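Local coordinates for Thiol:disulfide interchange protein DsbA (Neisseria meningitidis MC58, PDB 3HZ8) that probably acts as a periplasmic disulfide oxidoreductase of the thioredoxin family, introducing disulfide bonds into exported proteins by way of a redox-active CxxC pair, at residues Pro156-Gly161 and Val166-Trp171; Val28-Gly33 and Ala40-Val45; Leu76-Asp81 and Asp141-Leu146; Phe96-Met99 and Lys105-Asn108. The protein carries 1 engineered substitution. All coordinates share one frame; numbering follows the deposited sequence. Where two conformers were deposited one is given.

Interaction 1. Residues Pro156-Gly161 and Val166-Trp171; sequences PTVIVG and VEFADW
Val-158 and Val-166 join the two segments at the end of a beta hairpin, and this is the tightly packed half of the contact. Val-166 N donates to Val-158 O at 2.9 Å, a nearly straight bond (168°), while the two valines lie side by side and point the same way. Val-158 presents different branches to different neighbours: CG1, anti to its backbone N (chi1 175°), faces Val-166 CG2, and CG2 meets the edge of the Phe-168 ring, 3.8 Å from CZ. That ring is held between two layers, with Val-166 CG1 3.6 Å above the centre of one face and Trp-171 CE3 over the rim of the other.

On the other side of the same residue pair the strands part. Val-158 N and Val-166 O stand 5.1 Å apart, too far for a direct bond, and a water fills the position, accepting from Val-158 N and donating to Val-166 O. The Pro-156 end is smaller and closer to solvent: this residue, which follows a cis peptide bond, touches the indole chiefly through CG, still 3.6 Å from Trp-171 CH2.

A cis-proline beside the redox cysteines is a hallmark of the thioredoxin fold, and Pro-156 also touches Cys-39 and Leu-42 of helix 37-50. Strand 26-32 pairs with the other edge of strand 157-160, while Met-175, Ile-178 and Leu-181 of helix 171-191 pack against Phe-168, Val-166 and Val-160.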
# COMPACT_ATOMS: atom_id res chain seq x y z
N PRO A 156 -3.50 7.30 -5.02
CA PRO A 156 -2.98 6.76 -3.77
C PRO A 156 -3.40 7.59 -2.58
O PRO A 156 -3.57 8.80 -2.71
CB PRO A 156 -1.46 6.84 -3.94
CG PRO A 156 -1.24 7.94 -4.95
CD PRO A 156 -2.47 7.98 -5.83
N THR A 157 -3.56 6.93 -1.43
CA THR A 157 -3.81 7.62 -0.15
C THR A 157 -2.77 7.08 0.83
O THR A 157 -2.60 5.86 0.94
CB THR A 157 -5.24 7.33 0.38
OG1 THR A 157 -6.21 7.99 -0.46
CG2 THR A 157 -5.44 7.83 1.82
N VAL A 158 -2.06 7.96 1.53
CA VAL A 158 -1.07 7.51 2.51
C VAL A 158 -1.45 8.05 3.87
O VAL A 158 -1.69 9.25 4.01
CB VAL A 158 0.37 7.96 2.13
CG1 VAL A 158 1.38 7.58 3.24
CG2 VAL A 158 0.77 7.34 0.79
N ILE A 159 -1.51 7.15 4.85
CA ILE A 159 -1.87 7.48 6.21
C ILE A 159 -0.77 7.04 7.18
O ILE A 159 -0.31 5.89 7.14
CB ILE A 159 -3.24 6.84 6.56
CG1 ILE A 159 -4.35 7.54 5.77
CG2 ILE A 159 -3.50 6.90 8.06
CD1 ILE A 159 -5.53 6.66 5.44
N VAL A 160 -0.34 7.94 8.06
CA VAL A 160 0.73 7.64 9.01
C VAL A 160 0.17 7.50 10.42
O VAL A 160 -0.66 8.30 10.84
CB VAL A 160 1.82 8.74 8.99
CG1 VAL A 160 2.97 8.42 9.93
CG2 VAL A 160 2.34 8.91 7.55
N GLY A 161 0.60 6.48 11.14
CA GLY A 161 0.18 6.33 12.53
C GLY A 161 -1.30 6.06 12.70
O GLY A 161 -1.86 6.35 13.76
N VAL A 166 -1.54 12.14 4.51
CA VAL A 166 -0.65 13.02 3.77
C VAL A 166 -1.42 13.73 2.66
O VAL A 166 -2.13 13.09 1.90
CB VAL A 166 0.52 12.24 3.16
CG1 VAL A 166 1.43 13.17 2.37
CG2 VAL A 166 1.30 11.52 4.25
N GLU A 167 -1.30 15.05 2.59
CA GLU A 167 -1.89 15.81 1.48
C GLU A 167 -0.71 16.19 0.57
O GLU A 167 0.08 17.07 0.90
CB GLU A 167 -2.63 17.05 1.99
CG GLU A 167 -3.70 16.78 3.06
CD GLU A 167 -4.94 16.12 2.50
OE1 GLU A 167 -5.24 16.35 1.31
OE2 GLU A 167 -5.63 15.37 3.23
N PHE A 168 -0.58 15.47 -0.54
CA PHE A 168 0.60 15.58 -1.40
C PHE A 168 0.55 16.81 -2.31
O PHE A 168 -0.46 17.06 -2.96
CB PHE A 168 0.72 14.35 -2.30
CG PHE A 168 1.16 13.09 -1.60
CD1 PHE A 168 2.52 12.79 -1.53
CD2 PHE A 168 0.23 12.17 -1.12
CE1 PHE A 168 2.96 11.61 -0.92
CE2 PHE A 168 0.65 10.99 -0.52
CZ PHE A 168 2.03 10.70 -0.42
N ALA A 169 1.66 17.56 -2.33
CA ALA A 169 1.92 18.57 -3.37
C ALA A 169 2.61 17.92 -4.58
O ALA A 169 2.24 18.15 -5.74
CB ALA A 169 2.74 19.73 -2.81
N ASP A 170 3.59 17.07 -4.28
CA ASP A 170 4.16 16.11 -5.23
C ASP A 170 4.69 14.91 -4.42
O ASP A 170 4.65 14.94 -3.19
CB ASP A 170 5.21 16.75 -6.17
CG ASP A 170 6.46 17.25 -5.45
OD1 ASP A 170 6.74 16.89 -4.29
OD2 ASP A 170 7.22 18.01 -6.10
N TRP A 171 5.17 13.86 -5.09
CA TRP A 171 5.53 12.65 -4.33
C TRP A 171 6.76 12.88 -3.45
O TRP A 171 6.81 12.44 -2.29
CB TRP A 171 5.72 11.44 -5.24
CG TRP A 171 4.62 11.24 -6.24
CD1 TRP A 171 4.76 11.11 -7.59
CD2 TRP A 171 3.21 11.15 -5.97
NE1 TRP A 171 3.53 10.96 -8.18
CE2 TRP A 171 2.56 10.99 -7.21
CE3 TRP A 171 2.43 11.22 -4.80
CZ2 TRP A 171 1.16 10.87 -7.32
CZ3 TRP A 171 1.05 11.12 -4.90
CH2 TRP A 171 0.43 10.94 -6.16
O HOH W 1 -2.84 10.61 0.99

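Interaction 2. Residues Val28-Gly33 and Ala40-Val45; sequences VLEFFG and AHLEPV
Glu-30 and Leu-42 approach each other from opposite directions, one from strand 26-32 and one from helix 37-50. The glutamate has CG anti to its backbone N (chi1 -175°) and stays extended beyond it, which carries the carboxylate away from the strand and toward the helix. Its two oxygens then serve different purposes. OE2 rests against a methyl group, 3.6 Å from Leu-42 CD2, so an acidic oxygen has an apolar neighbour on this side. OE1 turns instead toward Glu-43, whose side chain bends at chi2 (65°) and brings its own OE1 to 4.3 Å from Glu-30 OE1.

The two carboxylates make no direct bond, and water mediates between them. Two deposited water positions each lie within donating distance of both OE1 atoms: one is 3.0 Å from Glu-30 OE1, the other 2.7 Å from Glu-43 OE1. The two positions lie unusually close together, so the water arrangement is doubtful in detail. Water thus lies between the two carboxylates, whose OE1 atoms do not bond directly. Glu-43 OE2 has a weak hydrogen bond to Asn-92 of helix 88-101, and Leu-42 is backed by Pro-156 and Trp-171.

Strand 26-32, helix 37-50 and strand 57-63 form a beta-alpha-beta unit. With the redox-active Cys-36 and Cys-39 at the start of the helix and a kink at Pro-44, the arrangement is that of the thioredoxin active-site helix, here with a buried acid on the strand beneath it.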
# COMPACT_ATOMS: atom_id res chain seq x y z
N VAL A 28 3.24 3.31 8.22
CA VAL A 28 2.98 4.14 7.03
C VAL A 28 2.12 3.25 6.14
O VAL A 28 2.59 2.21 5.67
CB VAL A 28 4.28 4.56 6.31
CG1 VAL A 28 3.96 5.41 5.08
CG2 VAL A 28 5.20 5.33 7.27
N LEU A 29 0.86 3.66 5.94
CA LEU A 29 -0.11 2.84 5.21
C LEU A 29 -0.43 3.49 3.86
O LEU A 29 -0.85 4.63 3.82
CB LEU A 29 -1.38 2.66 6.05
CG LEU A 29 -2.68 2.24 5.39
CD1 LEU A 29 -2.53 0.95 4.61
CD2 LEU A 29 -3.78 2.11 6.45
N GLU A 30 -0.19 2.77 2.76
CA GLU A 30 -0.58 3.24 1.43
C GLU A 30 -1.76 2.43 0.91
O GLU A 30 -1.65 1.22 0.77
CB GLU A 30 0.58 3.13 0.43
CG GLU A 30 0.24 3.74 -0.94
CD GLU A 30 1.07 3.18 -2.09
OE1 GLU A 30 1.76 2.18 -1.90
OE2 GLU A 30 0.99 3.75 -3.20
N PHE A 31 -2.87 3.10 0.61
CA PHE A 31 -3.93 2.51 -0.22
C PHE A 31 -3.62 2.81 -1.68
O PHE A 31 -3.26 3.94 -2.01
CB PHE A 31 -5.31 3.08 0.14
CG PHE A 31 -5.83 2.65 1.49
CD1 PHE A 31 -6.51 1.44 1.62
CD2 PHE A 31 -5.67 3.46 2.62
CE1 PHE A 31 -7.01 1.03 2.87
CE2 PHE A 31 -6.19 3.06 3.86
CZ PHE A 31 -6.85 1.83 3.98
N PHE A 32 -3.78 1.81 -2.55
CA PHE A 32 -3.40 1.96 -3.95
C PHE A 32 -4.27 1.04 -4.80
O PHE A 32 -5.05 0.25 -4.28
CB PHE A 32 -1.91 1.60 -4.16
CG PHE A 32 -1.63 0.12 -4.05
CD1 PHE A 32 -1.45 -0.66 -5.20
CD2 PHE A 32 -1.59 -0.52 -2.81
CE1 PHE A 32 -1.23 -2.03 -5.12
CE2 PHE A 32 -1.39 -1.90 -2.71
CZ PHE A 32 -1.20 -2.66 -3.86
N GLY A 33 -4.11 1.15 -6.11
CA GLY A 33 -4.65 0.14 -7.03
C GLY A 33 -3.60 -0.11 -8.09
O GLY A 33 -2.87 0.81 -8.47
N ALA A 40 1.45 4.14 -9.74
CA ALA A 40 2.65 3.59 -10.38
C ALA A 40 3.80 4.58 -10.31
O ALA A 40 4.96 4.16 -10.20
CB ALA A 40 2.39 3.19 -11.84
N HIS A 41 3.49 5.87 -10.35
CA HIS A 41 4.51 6.91 -10.25
C HIS A 41 4.98 7.11 -8.82
O HIS A 41 6.16 7.37 -8.59
CB HIS A 41 4.02 8.23 -10.82
CG HIS A 41 4.12 8.30 -12.31
ND1 HIS A 41 3.00 8.28 -13.13
CD2 HIS A 41 5.19 8.38 -13.13
CE1 HIS A 41 3.39 8.35 -14.39
NE2 HIS A 41 4.71 8.41 -14.42
N LEU A 42 4.06 7.05 -7.86
CA LEU A 42 4.45 7.15 -6.46
C LEU A 42 5.35 5.97 -6.05
O LEU A 42 6.25 6.14 -5.23
CB LEU A 42 3.21 7.21 -5.55
CG LEU A 42 3.43 7.14 -4.02
CD1 LEU A 42 4.38 8.25 -3.50
CD2 LEU A 42 2.11 7.21 -3.27
N GLU A 43 5.08 4.80 -6.63
CA GLU A 43 5.71 3.55 -6.22
C GLU A 43 7.23 3.64 -6.03
O GLU A 43 7.71 3.36 -4.93
CB GLU A 43 5.33 2.41 -7.18
CG GLU A 43 6.01 1.08 -6.84
CD GLU A 43 5.58 0.49 -5.51
OE1 GLU A 43 4.52 0.90 -4.97
OE2 GLU A 43 6.31 -0.40 -5.01
N PRO A 44 7.99 4.03 -7.08
CA PRO A 44 9.45 4.07 -6.89
C PRO A 44 9.94 5.06 -5.83
O PRO A 44 10.96 4.82 -5.16
CB PRO A 44 9.98 4.46 -8.28
CG PRO A 44 8.85 5.15 -8.94
CD PRO A 44 7.63 4.41 -8.46
N VAL A 45 9.21 6.16 -5.65
CA VAL A 45 9.57 7.17 -4.65
C VAL A 45 9.36 6.63 -3.24
O VAL A 45 10.23 6.75 -2.36
CB VAL A 45 8.75 8.48 -4.87
CG1 VAL A 45 9.01 9.48 -3.76
CG2 VAL A 45 9.08 9.11 -6.23
O HOH W 2 4.70 1.43 -2.15
O HOH W 3 3.14 -0.14 -2.94

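Interaction 3. Residues Leu76-Asp81 and Asp141-Leu146; sequences LAAAVD and DKMQEL
Met-143 reaches Ala-77 and Ala-78 with its terminal methyl, and the flat group it meets is a backbone one: CE lies over a face of the peptide joining the two alanines, almost directly above Ala-78 N at 3.8 Å. No aromatic ring or side-chain amide takes part between the segments. To either alanine methyl the distance is similar, since CE is 4.1 Å from Ala-77 CB and also 4.1 Å from Ala-78 CB. The methionine end therefore sits over the shallow surface that two consecutive small residues leave on a helix.

Reach is what makes so small a contact possible. At the root of the Met-143 side chain CG lies anti to the carbonyl carbon (chi1 -64°), aiming it at the first helix. Beyond CG the chain is extended, with chi2 at 179° and chi3 at -169°, and it spans a wide interval: the nearest CA atoms, those of Ala-78 and Met-143, are 8.9 Å apart. The helices accordingly touch through a single long side chain, and their backbones do not pack closely here.

Both helices also lean on strand 57-63: Met-143 touches Glu-62 and His-63, and Ala-77 touches His-63. Helix 88-101 packs against Leu-76 and Val-80, and helix 124-132 against Ala-79, so helix 71-83 lies between strand 57-63 and these helices, while helix 134-149 precedes strand 157-160 in the chain.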
# COMPACT_ATOMS: atom_id res chain seq x y z
N LEU A 76 -4.30 -10.49 -5.63
CA LEU A 76 -2.93 -10.35 -6.15
C LEU A 76 -2.03 -9.56 -5.20
O LEU A 76 -0.90 -9.97 -4.94
CB LEU A 76 -2.92 -9.71 -7.54
CG LEU A 76 -1.54 -9.43 -8.16
CD1 LEU A 76 -0.66 -10.67 -8.17
CD2 LEU A 76 -1.67 -8.81 -9.53
N ALA A 77 -2.52 -8.40 -4.73
CA ALA A 77 -1.73 -7.58 -3.79
C ALA A 77 -1.40 -8.40 -2.54
O ALA A 77 -0.25 -8.38 -2.05
CB ALA A 77 -2.49 -6.31 -3.43
N ALA A 78 -2.40 -9.12 -2.03
CA ALA A 78 -2.21 -10.00 -0.88
C ALA A 78 -1.12 -11.02 -1.18
O ALA A 78 -0.20 -11.20 -0.38
CB ALA A 78 -3.52 -10.68 -0.55
N ALA A 79 -1.20 -11.67 -2.34
CA ALA A 79 -0.23 -12.70 -2.71
C ALA A 79 1.20 -12.17 -2.80
O ALA A 79 2.16 -12.86 -2.41
CB ALA A 79 -0.65 -13.33 -4.03
N VAL A 80 1.36 -10.96 -3.34
CA VAL A 80 2.67 -10.31 -3.46
C VAL A 80 3.22 -10.06 -2.06
O VAL A 80 4.39 -10.31 -1.79
CB VAL A 80 2.59 -8.98 -4.25
CG1 VAL A 80 3.86 -8.12 -4.08
CG2 VAL A 80 2.30 -9.26 -5.71
N ASP A 81 2.37 -9.55 -1.17
CA ASP A 81 2.78 -9.30 0.20
C ASP A 81 3.28 -10.58 0.86
O ASP A 81 4.32 -10.56 1.54
CB ASP A 81 1.62 -8.69 0.99
CG ASP A 81 2.03 -7.46 1.75
OD1 ASP A 81 3.23 -7.12 1.76
OD2 ASP A 81 1.12 -6.82 2.31
N ASP A 141 -10.39 -9.84 1.35
CA ASP A 141 -11.64 -9.51 2.03
C ASP A 141 -11.45 -8.36 3.01
O ASP A 141 -12.31 -7.47 3.14
CB ASP A 141 -12.12 -10.74 2.80
CG ASP A 141 -12.52 -11.87 1.89
OD1 ASP A 141 -12.60 -11.66 0.67
OD2 ASP A 141 -12.78 -12.98 2.41
N LYS A 142 -10.32 -8.40 3.71
CA LYS A 142 -9.96 -7.34 4.67
C LYS A 142 -9.72 -6.01 3.92
O LYS A 142 -10.11 -4.95 4.41
CB LYS A 142 -8.74 -7.76 5.50
CG LYS A 142 -8.21 -6.72 6.50
CD LYS A 142 -9.17 -6.43 7.63
CE LYS A 142 -8.57 -5.45 8.64
NZ LYS A 142 -9.59 -5.07 9.65
N MET A 143 -9.08 -6.07 2.76
CA MET A 143 -8.88 -4.85 1.96
C MET A 143 -10.21 -4.21 1.57
O MET A 143 -10.37 -2.98 1.62
CB MET A 143 -8.02 -5.15 0.73
CG MET A 143 -6.61 -5.58 1.08
SD MET A 143 -5.64 -5.95 -0.39
CE MET A 143 -4.19 -6.75 0.32
N GLN A 144 -11.19 -5.03 1.17
CA GLN A 144 -12.50 -4.48 0.87
C GLN A 144 -13.15 -3.85 2.09
O GLN A 144 -13.72 -2.76 1.99
CB GLN A 144 -13.43 -5.54 0.27
CG GLN A 144 -14.74 -4.94 -0.18
CD GLN A 144 -15.63 -5.93 -0.91
OE1 GLN A 144 -15.19 -7.01 -1.31
NE2 GLN A 144 -16.89 -5.56 -1.09
N GLU A 145 -13.08 -4.55 3.23
CA GLU A 145 -13.60 -4.03 4.49
C GLU A 145 -12.98 -2.68 4.86
O GLU A 145 -13.69 -1.78 5.25
CB GLU A 145 -13.40 -5.06 5.61
CG GLU A 145 -13.98 -4.64 6.96
CD GLU A 145 -12.93 -4.10 7.92
OE1 GLU A 145 -12.05 -4.89 8.34
OE2 GLU A 145 -12.98 -2.89 8.27
N LEU A 146 -11.66 -2.55 4.73
CA LEU A 146 -11.00 -1.27 5.02
C LEU A 146 -11.48 -0.17 4.08
O LEU A 146 -11.75 0.95 4.51
CB LEU A 146 -9.48 -1.39 4.92
CG LEU A 146 -8.80 -2.29 5.95
CD1 LEU A 146 -7.36 -2.53 5.56
CD2 LEU A 146 -8.89 -1.68 7.35

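Interaction 4. Residues Phe96-Met99 and Lys105-Asn108; sequences FDAM and KLQN
Leu-106 and Gln-107, which meet Ala-98 and Met-99 across the contact, are the central pair of a type I beta turn closed by a hydrogen bond from Asn-108 N to Lys-105 O, 3.0 Å long. Between the segments the contact is mostly carbon and sulfur, with Leu-106 N and Gln-107 OE1 near the sulfur and no hydrogen bond.

Leu-106 and Met-99 carry most of the contact. The leucine CG lies anti to the carbonyl carbon (chi1 -61°), and from there one branch and the chain root reach different residues. CD1 comes to 4.0 Å from Ala-98 CB and 3.9 Å from Met-99 CG, while CB lies 3.8 Å from Met-99 SD. The methionine bends at both chi2 (-82°) and chi3 (-68°), folding its sulfur across the base of the leucine at a slant; it was modelled in two conformers, so these contacts hold for one of them. At the more open margin, Gln-107 OE1 approaches Met-99 SD to 4.0 Å, a loose meeting.

Trp-115 of helix 109-118 packs on Ala-98 and on Leu-106, and Leu-112 joins it against the leucine. Leu-73 of helix 71-83 touches Met-99 and Gln-107. Asn-108 N-caps helix 109-118 through OD1 to Glu-110 N.

In this way backbone hydrogen bonding sets the shape of the connection, and the apolar leucine fits it to the preceding helix; with no hydrogen bond between the two segments, their own contact probably rests on shape and apolar packing, while the Ala-98 to Ile-104 backbone bond ties the chain just ahead of the turn to the helix.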
# COMPACT_ATOMS: atom_id res chain seq x y z
N PHE A 96 2.60 -3.12 -11.92
CA PHE A 96 2.22 -1.81 -12.43
C PHE A 96 2.51 -1.69 -13.92
O PHE A 96 1.69 -1.15 -14.65
CB PHE A 96 2.92 -0.67 -11.68
CG PHE A 96 2.24 -0.28 -10.40
CD1 PHE A 96 0.92 0.17 -10.37
CD2 PHE A 96 2.94 -0.35 -9.21
CE1 PHE A 96 0.34 0.55 -9.17
CE2 PHE A 96 2.35 0.02 -8.01
CZ PHE A 96 1.05 0.46 -8.00
N ASP A 97 3.68 -2.18 -14.36
CA ASP A 97 4.01 -2.13 -15.79
C ASP A 97 2.98 -2.92 -16.61
O ASP A 97 2.39 -2.40 -17.55
CB ASP A 97 5.43 -2.63 -16.09
CG ASP A 97 5.80 -2.42 -17.55
OD1 ASP A 97 5.71 -3.39 -18.33
OD2 ASP A 97 6.12 -1.28 -17.93
N ALA A 98 2.75 -4.17 -16.22
CA ALA A 98 1.77 -5.03 -16.89
C ALA A 98 0.38 -4.39 -17.02
O ALA A 98 -0.23 -4.43 -18.09
CB ALA A 98 1.66 -6.35 -16.18
N MET A 99 -0.12 -3.79 -15.94
CA MET A 99 -1.44 -3.17 -15.92
C MET A 99 -1.47 -1.81 -16.59
O MET A 99 -2.27 -1.56 -17.48
CB MET A 99 -1.95 -3.03 -14.48
CG MET A 99 -2.35 -4.34 -13.81
SD MET A 99 -4.01 -4.89 -14.26
CE MET A 99 -5.02 -3.64 -13.46
N LYS A 105 -4.98 -7.75 -18.62
CA LYS A 105 -6.13 -7.88 -17.73
C LYS A 105 -5.87 -8.82 -16.56
O LYS A 105 -6.46 -9.90 -16.45
CB LYS A 105 -7.38 -8.27 -18.51
CG LYS A 105 -7.80 -7.18 -19.48
CD LYS A 105 -8.88 -7.66 -20.43
CE LYS A 105 -9.19 -6.60 -21.47
NZ LYS A 105 -9.79 -5.39 -20.85
N LEU A 106 -4.99 -8.37 -15.67
CA LEU A 106 -4.67 -9.15 -14.48
C LEU A 106 -5.84 -9.30 -13.50
O LEU A 106 -5.76 -10.10 -12.57
CB LEU A 106 -3.41 -8.60 -13.79
CG LEU A 106 -2.09 -8.59 -14.58
CD1 LEU A 106 -0.99 -8.01 -13.70
CD2 LEU A 106 -1.72 -9.98 -15.08
N GLN A 107 -6.92 -8.54 -13.70
CA GLN A 107 -8.11 -8.70 -12.86
C GLN A 107 -8.91 -9.97 -13.21
O GLN A 107 -9.85 -10.35 -12.49
CB GLN A 107 -9.03 -7.47 -12.93
CG GLN A 107 -9.67 -7.23 -14.30
CD GLN A 107 -8.83 -6.38 -15.24
OE1 GLN A 107 -7.61 -6.34 -15.14
NE2 GLN A 107 -9.49 -5.70 -16.16
N ASN A 108 -8.52 -10.61 -14.32
CA ASN A 108 -9.14 -11.87 -14.75
C ASN A 108 -8.28 -13.03 -14.29
O ASN A 108 -7.17 -13.18 -14.80
CB ASN A 108 -9.29 -11.89 -16.28
CG ASN A 108 -9.76 -13.25 -16.84
OD1 ASN A 108 -9.73 -14.30 -16.17
ND2 ASN A 108 -10.18 -13.24 -18.11

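How the interactions relate
Interactions 1 and 2 are the closest pair, with centres about 9 Å apart: strands 26-32 and 157-160 are neighbours in the sheet, and Pro-156 CB lies 3.7 Å from Leu-42 CD2. Pro-156 of interaction 1 touches Cys-39, and Glu-30 of interaction 2 lies near the redox pair without touching it. Interaction 2 also leads toward the helical part. Phe-32 CZ packs 3.9 Å from Ala-77 CB of interaction 3, and Ala-40 CB lies 3.7 Å from Phe-96 CD1 of interaction 4. Interactions 3 and 4 touch lightly through Leu-76 and Leu-106. Interaction 1 touches neither; its nearest atoms are about 8 Å from each, its centre about 20 and 24 Å away.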